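Local coordinates for protein photosystem II stability/assembly factor HCF136, chloroplastic (Cyanidioschyzon merolae, PDB 5OJ3) that probably serves photosystem II biogenesis as a beta-propeller assembly factor, needed to build an early intermediate that contains D2 and cytochrome b559, at residues Phe121-Ser126 with Phe421-Asp426; Arg308-Arg313 with Ile328-Arg333. All blocks are in the same frame, centred on the assembly; numbering follows the deposited sequence.

Contact 1 of 2, residues Phe121-Ser126 with Phe421-Asp426; sequences FDIDFS and FVLGAD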
ATOM      1  N   PHE A 121       8.131   2.496   6.811  1.00 50.92           N
ATOM      2  CA  PHE A 121       7.386   1.653   5.888  1.00 48.45           C
ATOM      3  C   PHE A 121       5.880   1.663   6.081  1.00 48.64           C
ATOM      4  O   PHE A 121       5.156   1.531   5.092  1.00 49.75           O
ATOM      5  CB  PHE A 121       7.886   0.208   5.965  1.00 47.46           C
ATOM      6  CG  PHE A 121       8.967  -0.083   4.982  1.00 47.65           C
ATOM      7  CD1 PHE A 121      10.224   0.478   5.124  1.00 50.60           C
ATOM      8  CD2 PHE A 121       8.709  -0.869   3.871  1.00 46.07           C
ATOM      9  CE1 PHE A 121      11.216   0.225   4.201  1.00 51.39           C
ATOM     10  CE2 PHE A 121       9.690  -1.113   2.940  1.00 47.16           C
ATOM     11  CZ  PHE A 121      10.952  -0.574   3.105  1.00 49.10           C
ATOM     12  N   ASP A 122       5.382   1.805   7.307  1.00 47.85           N
ATOM     13  CA  ASP A 122       3.939   1.862   7.500  1.00 45.15           C
ATOM     14  C   ASP A 122       3.618   2.458   8.862  1.00 46.93           C
ATOM     15  O   ASP A 122       4.444   2.464   9.779  1.00 45.49           O
ATOM     16  CB  ASP A 122       3.287   0.484   7.363  1.00 42.20           C
ATOM     17  CG  ASP A 122       1.794   0.573   7.109  1.00 41.47           C
ATOM     18  OD1 ASP A 122       1.316   1.683   6.791  1.00 42.04           O
ATOM     19  OD2 ASP A 122       1.097  -0.455   7.239  1.00 38.75           O
ATOM     20  N   ILE A 123       2.390   2.955   8.970  1.00 50.11           N
ATOM     21  CA  ILE A 123       1.852   3.527  10.198  1.00 52.68           C
ATOM     22  C   ILE A 123       0.362   3.215  10.239  1.00 54.35           C
ATOM     23  O   ILE A 123      -0.323   3.268   9.214  1.00 56.43           O
ATOM     24  CB  ILE A 123       2.134   5.045  10.271  1.00 53.69           C
ATOM     25  CG1 ILE A 123       1.653   5.636  11.596  1.00 56.81           C
ATOM     26  CG2 ILE A 123       1.524   5.777   9.082  1.00 51.10           C
ATOM     27  CD1 ILE A 123       2.013   7.093  11.766  1.00 60.31           C
ATOM     28  N   ASP A 124      -0.138   2.865  11.424  1.00 53.14           N
ATOM     29  CA  ASP A 124      -1.562   2.611  11.595  1.00 50.20           C
ATOM     30  C   ASP A 124      -1.951   2.965  13.023  1.00 48.93           C
ATOM     31  O   ASP A 124      -1.103   3.035  13.916  1.00 49.34           O
ATOM     32  CB  ASP A 124      -1.921   1.152  11.274  1.00 50.08           C
ATOM     33  CG  ASP A 124      -3.419   0.938  11.106  1.00 48.65           C
ATOM     34  OD1 ASP A 124      -4.145   1.935  10.918  1.00 48.35           O
ATOM     35  OD2 ASP A 124      -3.872  -0.224  11.156  1.00 46.70           O
ATOM     36  N   PHE A 125      -3.250   3.181  13.232  1.00 47.29           N
ATOM     37  CA  PHE A 125      -3.756   3.690  14.498  1.00 46.71           C
ATOM     38  C   PHE A 125      -4.828   2.768  15.062  1.00 46.39           C
ATOM     39  O   PHE A 125      -5.668   2.247  14.323  1.00 45.76           O
ATOM     40  CB  PHE A 125      -4.318   5.107  14.331  1.00 47.22           C
ATOM     41  CG  PHE A 125      -3.261   6.172  14.282  1.00 50.30           C
ATOM     42  CD1 PHE A 125      -2.779   6.743  15.446  1.00 51.88           C
ATOM     43  CD2 PHE A 125      -2.741   6.594  13.070  1.00 52.06           C
ATOM     44  CE1 PHE A 125      -1.799   7.718  15.405  1.00 52.86           C
ATOM     45  CE2 PHE A 125      -1.762   7.570  13.022  1.00 53.22           C
ATOM     46  CZ  PHE A 125      -1.291   8.132  14.191  1.00 52.61           C
ATOM     47  N   SER A 126      -4.779   2.572  16.380  1.00 49.10           N
ATOM     48  CA  SER A 126      -5.797   1.807  17.089  1.00 50.08           C
ATOM     49  C   SER A 126      -7.185   2.409  16.896  1.00 52.40           C
ATOM     50  O   SER A 126      -7.350   3.630  16.832  1.00 49.57           O
ATOM     51  CB  SER A 126      -5.459   1.738  18.577  1.00 52.79           C
ATOM     52  OG  SER A 126      -6.627   1.519  19.351  1.00 55.18           O
ATOM     53  N   PHE A 421      -0.180  11.230   6.810  1.00 53.42           N
ATOM     54  CA  PHE A 421       1.249  11.103   7.035  1.00 53.47           C
ATOM     55  C   PHE A 421       1.923  10.787   5.708  1.00 52.66           C
ATOM     56  O   PHE A 421       1.300  10.262   4.782  1.00 51.81           O
ATOM     57  CB  PHE A 421       1.586  10.010   8.063  1.00 54.03           C
ATOM     58  CG  PHE A 421       1.075  10.290   9.456  1.00 57.64           C
ATOM     59  CD1 PHE A 421      -0.255  10.083   9.787  1.00 59.17           C
ATOM     60  CD2 PHE A 421       1.937  10.759  10.434  1.00 59.41           C
ATOM     61  CE1 PHE A 421      -0.717  10.344  11.069  1.00 62.68           C
ATOM     62  CE2 PHE A 421       1.483  11.017  11.716  1.00 62.37           C
ATOM     63  CZ  PHE A 421       0.156  10.811  12.033  1.00 64.33           C
ATOM     64  N   VAL A 422       3.208  11.123   5.622  1.00 52.20           N
ATOM     65  CA  VAL A 422       4.049  10.734   4.499  1.00 47.86           C
ATOM     66  C   VAL A 422       5.316  10.111   5.064  1.00 48.07           C
ATOM     67  O   VAL A 422       5.952  10.687   5.953  1.00 51.60           O
ATOM     68  CB  VAL A 422       4.390  11.931   3.590  1.00 46.51           C
ATOM     69  CG1 VAL A 422       5.471  11.550   2.581  1.00 43.89           C
ATOM     70  CG2 VAL A 422       3.143  12.429   2.879  1.00 45.02           C
ATOM     71  N   LEU A 423       5.683   8.943   4.547  1.00 45.51           N
ATOM     72  CA  LEU A 423       6.812   8.184   5.058  1.00 41.79           C
ATOM     73  C   LEU A 423       7.922   8.178   4.016  1.00 49.95           C
ATOM     74  O   LEU A 423       7.666   7.980   2.823  1.00 49.89           O
ATOM     75  CB  LEU A 423       6.410   6.749   5.409  1.00 53.49           C
ATOM     76  CG  LEU A 423       5.215   6.581   6.349  1.00 53.83           C
ATOM     77  CD1 LEU A 423       4.627   5.187   6.196  1.00 42.90           C
ATOM     78  CD2 LEU A 423       5.572   6.880   7.798  1.00 57.88           C
ATOM     79  N   GLY A 424       9.154   8.398   4.466  1.00 52.20           N
ATOM     80  CA  GLY A 424      10.279   8.526   3.566  1.00 55.91           C
ATOM     81  C   GLY A 424      11.525   7.877   4.134  1.00 62.28           C
ATOM     82  O   GLY A 424      11.516   7.319   5.232  1.00 62.67           O
ATOM     83  N   ALA A 425      12.596   7.954   3.351  1.00 65.03           N
ATOM     84  CA  ALA A 425      13.884   7.430   3.768  1.00 64.97           C
ATOM     85  C   ALA A 425      14.566   8.400   4.726  1.00 65.79           C
ATOM     86  O   ALA A 425      14.192   9.571   4.836  1.00 64.47           O
ATOM     87  CB  ALA A 425      14.778   7.162   2.556  1.00 65.86           C
ATOM     88  N   ASP A 426      15.586   7.889   5.419  1.00 69.70           N
ATOM     89  CA  ASP A 426      16.328   8.644   6.429  1.00 74.36           C
ATOM     90  C   ASP A 426      15.368   9.208   7.479  1.00 72.49           C
ATOM     91  O   ASP A 426      15.471  10.354   7.915  1.00 73.95           O
ATOM     92  CB  ASP A 426      17.169   9.741   5.746  1.00 79.99           C
ATOM     93  CG  ASP A 426      18.083  10.506   6.707  1.00 88.98           C
ATOM     94  OD1 ASP A 426      17.632  11.419   7.431  1.00 91.87           O
ATOM     95  OD2 ASP A 426      19.294  10.201   6.710  1.00 94.32           O
TER
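Two neighbouring blades of the seven-bladed propeller meet here through I123 and F125 of strand 120-125 and F421 and L423 of strand 420-424. The strands run roughly antiparallel at 155°, but their axes are 7.5 Å apart, and apolar side chains bridge the gap. F421 lies at the centre. I123 CD1 stands over the middle of its ring, 3.9 Å from the centroid, in a CH-pi contact; the extended isoleucine chain, with CG1 anti to the backbone N (chi1 -176°), carries the methyl that far. F125 comes from the opposite direction, bringing CE2 to 3.5 Å from F421 CE1, the two ring planes turned 34° apart. L423, a slim branched side chain, can lay one methyl on the backbone at D122, its CD1 3.6 Å from D122 CA. The carboxylate of D122 is engaged elsewhere, by K413 and the backbone of V173. With an alanine at F421, the I123 methyl and the F125 ring edge would probably lose their shared partner and a gap would open between the sheets. Hydrophobic packing of sheet against sheet, here joining the blade that begins with strand 120-125 to the last blade, whose sheet holds strand 420-424, is typical of the beta-propeller fold.

Contact 2 of 2, residues Arg308-Arg313 with Ile328-Arg333; sequences RSTSRR and IWETIR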
ATOM      1  N   ARG A 308      -2.284  -3.670 -19.501  1.00 53.82           N
ATOM      2  CA  ARG A 308      -1.997  -2.267 -19.266  1.00 57.56           C
ATOM      3  C   ARG A 308      -2.447  -1.431 -20.461  1.00 62.01           C
ATOM      4  O   ARG A 308      -2.669  -1.932 -21.567  1.00 61.25           O
ATOM      5  CB  ARG A 308      -0.505  -2.073 -18.973  1.00 58.63           C
ATOM      6  CG  ARG A 308       0.454  -2.575 -20.053  1.00 63.78           C
ATOM      7  CD  ARG A 308       1.905  -2.271 -19.680  1.00 65.02           C
ATOM      8  NE  ARG A 308       2.841  -3.217 -20.284  1.00 50.81           N
ATOM      9  CZ  ARG A 308       3.405  -3.059 -21.477  1.00 54.75           C
ATOM     10  NH1 ARG A 308       3.134  -1.983 -22.202  1.00 70.33           N
ATOM     11  NH2 ARG A 308       4.242  -3.975 -21.943  1.00 57.38           N
ATOM     12  N   SER A 309      -2.576  -0.131 -20.216  1.00 67.43           N
ATOM     13  CA  SER A 309      -3.092   0.813 -21.197  1.00 71.57           C
ATOM     14  C   SER A 309      -2.004   1.742 -21.709  1.00 75.07           C
ATOM     15  O   SER A 309      -2.302   2.825 -22.211  1.00 77.47           O
ATOM     16  CB  SER A 309      -4.238   1.628 -20.602  1.00 71.40           C
ATOM     17  OG  SER A 309      -3.806   2.348 -19.461  1.00 70.94           O
ATOM     18  N   THR A 310      -0.748   1.341 -21.607  1.00 74.73           N
ATOM     19  CA  THR A 310       0.332   2.246 -21.936  1.00 78.10           C
ATOM     20  C   THR A 310       1.296   1.661 -22.945  1.00 77.96           C
ATOM     21  O   THR A 310       1.385   0.448 -23.151  1.00 76.21           O
ATOM     22  CB  THR A 310       1.149   2.640 -20.700  1.00 79.52           C
ATOM     23  OG1 THR A 310       1.472   1.460 -19.926  1.00 80.67           O
ATOM     24  CG2 THR A 310       0.366   3.630 -19.867  1.00 77.16           C
ATOM     25  N   SER A 311       2.037   2.592 -23.542  1.00 81.24           N
ATOM     26  CA  SER A 311       3.287   2.224 -24.179  1.00 85.30           C
ATOM     27  C   SER A 311       4.228   1.618 -23.146  1.00 81.47           C
ATOM     28  O   SER A 311       4.708   0.488 -23.286  1.00 81.39           O
ATOM     29  CB  SER A 311       3.912   3.462 -24.791  1.00 91.80           C
ATOM     30  OG  SER A 311       3.864   4.544 -23.861  1.00 90.99           O
ATOM     31  N   ARG A 312       4.535   2.391 -22.119  1.00 77.84           N
ATOM     32  CA  ARG A 312       5.481   2.061 -21.052  1.00 74.71           C
ATOM     33  C   ARG A 312       4.872   1.111 -20.019  1.00 69.27           C
ATOM     34  O   ARG A 312       3.714   0.717 -20.114  1.00 67.91           O
ATOM     35  CB  ARG A 312       5.956   3.341 -20.369  1.00 75.70           C
ATOM     36  CG  ARG A 312       6.728   4.202 -21.354  1.00 83.12           C
ATOM     37  CD  ARG A 312       7.310   5.403 -20.682  1.00 86.08           C
ATOM     38  NE  ARG A 312       8.686   5.549 -21.111  1.00 91.21           N
ATOM     39  CZ  ARG A 312       9.677   4.757 -20.713  1.00 91.81           C
ATOM     40  NH1 ARG A 312       9.458   3.755 -19.871  1.00 88.37           N
ATOM     41  NH2 ARG A 312      10.891   4.939 -21.179  1.00 96.08           N
ATOM     42  N   ARG A 313       5.673   0.748 -19.015  1.00 66.51           N
ATOM     43  CA  ARG A 313       5.261  -0.196 -17.984  1.00 58.44           C
ATOM     44  C   ARG A 313       4.828   0.543 -16.715  1.00 50.67           C
ATOM     45  O   ARG A 313       5.132   1.718 -16.507  1.00 50.70           O
ATOM     46  CB  ARG A 313       6.404  -1.160 -17.633  1.00 62.56           C
ATOM     47  CG  ARG A 313       7.020  -1.839 -18.833  1.00 70.70           C
ATOM     48  CD  ARG A 313       6.291  -3.149 -19.033  1.00 72.17           C
ATOM     49  NE  ARG A 313       6.689  -3.880 -20.230  1.00 78.30           N
ATOM     50  CZ  ARG A 313       7.616  -4.831 -20.251  1.00 81.35           C
ATOM     51  NH1 ARG A 313       8.255  -5.163 -19.136  1.00 81.62           N
ATOM     52  NH2 ARG A 313       7.896  -5.459 -21.383  1.00 83.52           N
ATOM     53  N   ILE A 328      -9.533   3.064 -10.068  1.00 39.20           N
ATOM     54  CA  ILE A 328      -8.144   2.664  -9.890  1.00 38.44           C
ATOM     55  C   ILE A 328      -7.256   3.789 -10.397  1.00 38.01           C
ATOM     56  O   ILE A 328      -7.580   4.439 -11.397  1.00 38.17           O
ATOM     57  CB  ILE A 328      -7.822   1.356 -10.647  1.00 40.86           C
ATOM     58  CG1 ILE A 328      -8.834   0.262 -10.305  1.00 42.00           C
ATOM     59  CG2 ILE A 328      -6.406   0.896 -10.364  1.00 39.69           C
ATOM     60  CD1 ILE A 328      -8.802  -0.908 -11.267  1.00 41.69           C
ATOM     61  N   TRP A 329      -6.141   4.017  -9.711  1.00 38.06           N
ATOM     62  CA  TRP A 329      -5.077   4.874 -10.209  1.00 39.69           C
ATOM     63  C   TRP A 329      -3.864   4.016 -10.535  1.00 39.66           C
ATOM     64  O   TRP A 329      -3.655   2.953  -9.946  1.00 38.65           O
ATOM     65  CB  TRP A 329      -4.691   5.955  -9.192  1.00 39.65           C
ATOM     66  CG  TRP A 329      -4.160   5.416  -7.895  1.00 38.67           C
ATOM     67  CD1 TRP A 329      -4.868   5.185  -6.752  1.00 38.53           C
ATOM     68  CD2 TRP A 329      -2.805   5.040  -7.608  1.00 39.85           C
ATOM     69  NE1 TRP A 329      -4.040   4.692  -5.773  1.00 39.82           N
ATOM     70  CE2 TRP A 329      -2.769   4.591  -6.274  1.00 39.42           C
ATOM     71  CE3 TRP A 329      -1.619   5.038  -8.352  1.00 41.14           C
ATOM     72  CZ2 TRP A 329      -1.596   4.146  -5.667  1.00 38.92           C
ATOM     73  CZ3 TRP A 329      -0.457   4.594  -7.748  1.00 40.24           C
ATOM     74  CH2 TRP A 329      -0.453   4.155  -6.419  1.00 39.48           C
ATOM     75  N   GLU A 330      -3.063   4.485 -11.485  1.00 44.14           N
ATOM     76  CA  GLU A 330      -1.840   3.794 -11.856  1.00 46.23           C
ATOM     77  C   GLU A 330      -0.740   4.817 -12.077  1.00 48.79           C
ATOM     78  O   GLU A 330      -1.001   5.972 -12.426  1.00 50.16           O
ATOM     79  CB  GLU A 330      -2.018   2.935 -13.117  1.00 47.05           C
ATOM     80  CG  GLU A 330      -2.180   3.725 -14.401  1.00 51.93           C
ATOM     81  CD  GLU A 330      -2.405   2.828 -15.601  1.00 57.63           C
ATOM     82  OE1 GLU A 330      -2.536   1.600 -15.408  1.00 58.18           O
ATOM     83  OE2 GLU A 330      -2.460   3.346 -16.735  1.00 62.37           O
ATOM     84  N   THR A 331       0.493   4.379 -11.861  1.00 46.68           N
ATOM     85  CA  THR A 331       1.668   5.196 -12.105  1.00 47.51           C
ATOM     86  C   THR A 331       2.538   4.508 -13.139  1.00 49.61           C
ATOM     87  O   THR A 331       2.908   3.343 -12.972  1.00 48.33           O
ATOM     88  CB  THR A 331       2.474   5.400 -10.823  1.00 44.42           C
ATOM     89  OG1 THR A 331       1.848   6.398 -10.007  1.00 44.97           O
ATOM     90  CG2 THR A 331       3.894   5.818 -11.159  1.00 54.12           C
ATOM     91  N   ILE A 332       2.854   5.220 -14.193  1.00 54.47           N
ATOM     92  CA  ILE A 332       3.641   4.668 -15.280  1.00 57.03           C
ATOM     93  C   ILE A 332       5.082   5.111 -15.062  1.00 60.31           C
ATOM     94  O   ILE A 332       5.339   6.190 -14.508  1.00 53.42           O
ATOM     95  CB  ILE A 332       3.075   5.145 -16.634  1.00 58.06           C
ATOM     96  CG1 ILE A 332       1.560   4.892 -16.737  1.00 56.30           C
ATOM     97  CG2 ILE A 332       3.725   4.419 -17.759  1.00 52.49           C
ATOM     98  CD1 ILE A 332       1.093   3.496 -16.332  1.00 52.70           C
ATOM     99  N   ARG A 333       6.042   4.291 -15.488  1.00 60.72           N
ATOM    100  CA  ARG A 333       7.431   4.692 -15.316  1.00 65.73           C
ATOM    101  C   ARG A 333       7.748   5.907 -16.177  1.00 69.03           C
ATOM    102  O   ARG A 333       7.243   6.055 -17.292  1.00 69.65           O
ATOM    103  CB  ARG A 333       8.395   3.534 -15.581  1.00 69.69           C
ATOM    104  CG  ARG A 333       8.328   2.537 -14.443  1.00 70.41           C
ATOM    105  CD  ARG A 333       9.353   1.428 -14.404  1.00 75.44           C
ATOM    106  NE  ARG A 333       9.133   0.345 -15.351  1.00 77.25           N
ATOM    107  CZ  ARG A 333       9.516  -0.906 -15.119  1.00 78.83           C
ATOM    108  NH1 ARG A 333      10.101  -1.211 -13.971  1.00 79.22           N
ATOM    109  NH2 ARG A 333       9.293  -1.855 -16.013  1.00 79.59           N
TER
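S309 meets E330 where the loop 308-313 comes down on strand 328-332: S309 OG lies 3.2 Å from E330 OE2, though at an angle too poor for a hydrogen bond. The glutamate gets there with an extended chain beyond CG, long enough to lift its carboxylate from the strand to the loop, where a small polar serine can sit beside it.

T310 turns its methyl inward. T310 and I332 meet tip to tip, with T310 CG2 3.6 Å from I332 CD1 and as near to I332 CG1, an apolar touch that a beta-branched threonine can offer. Within the loop R308 NH1 makes a weak hydrogen bond to T310 O, at the edge of the guanidinium and in its plane.

R312 works through its aliphatic part. Its CB rests on I332 CG2 at 3.6 Å, and farther out its CD approaches R333 O, so that the long arginine chain spans two residues of the other segment.

At R313 the backbones join: R333 N donates to R313 O over 2.9 Å, nearly straight at 170°. The two arginine side chains then run side by side in the same direction, the guanidinium planes 33° apart. An arginine suits R313 because its aliphatic part can lie against the neighbouring guanidinium, R333 NH2 being 3.4 Å from R313 CB, while a bend at chi2 (-92°) leads its own charge off the strand toward R289 O, to which its NH1 makes a weak hydrogen bond.

The loop links strand 304-307 of one blade to strand 314-319 of the next, where 314-319 pairs with 328-332. S309 and E330 both touch strand 354-356 of that sheet, while W329 and T331 pack on strand 366-371 of the following blade.

In the fold
Contacts 1 and 2 lie on opposite sides of the centre of the propeller, their centres 25 Å apart and their nearest atoms about 12 Å apart, without touching. They share no sheet. Contact 1 joins segments 295 residues apart; contact 2, whose segments are separated by only 15, is nested inside the loop closed by contact 1. Contact 2 lies where the chain crosses from strand 304-307 of one blade to strand 314-319 of the next. At the other side of the ring the last blade takes its outer strand, 109-111, from the start of the modelled chain, and contact 1 packs that blade on the blade of strand 120-125, as expected of ring closure in a beta-propeller.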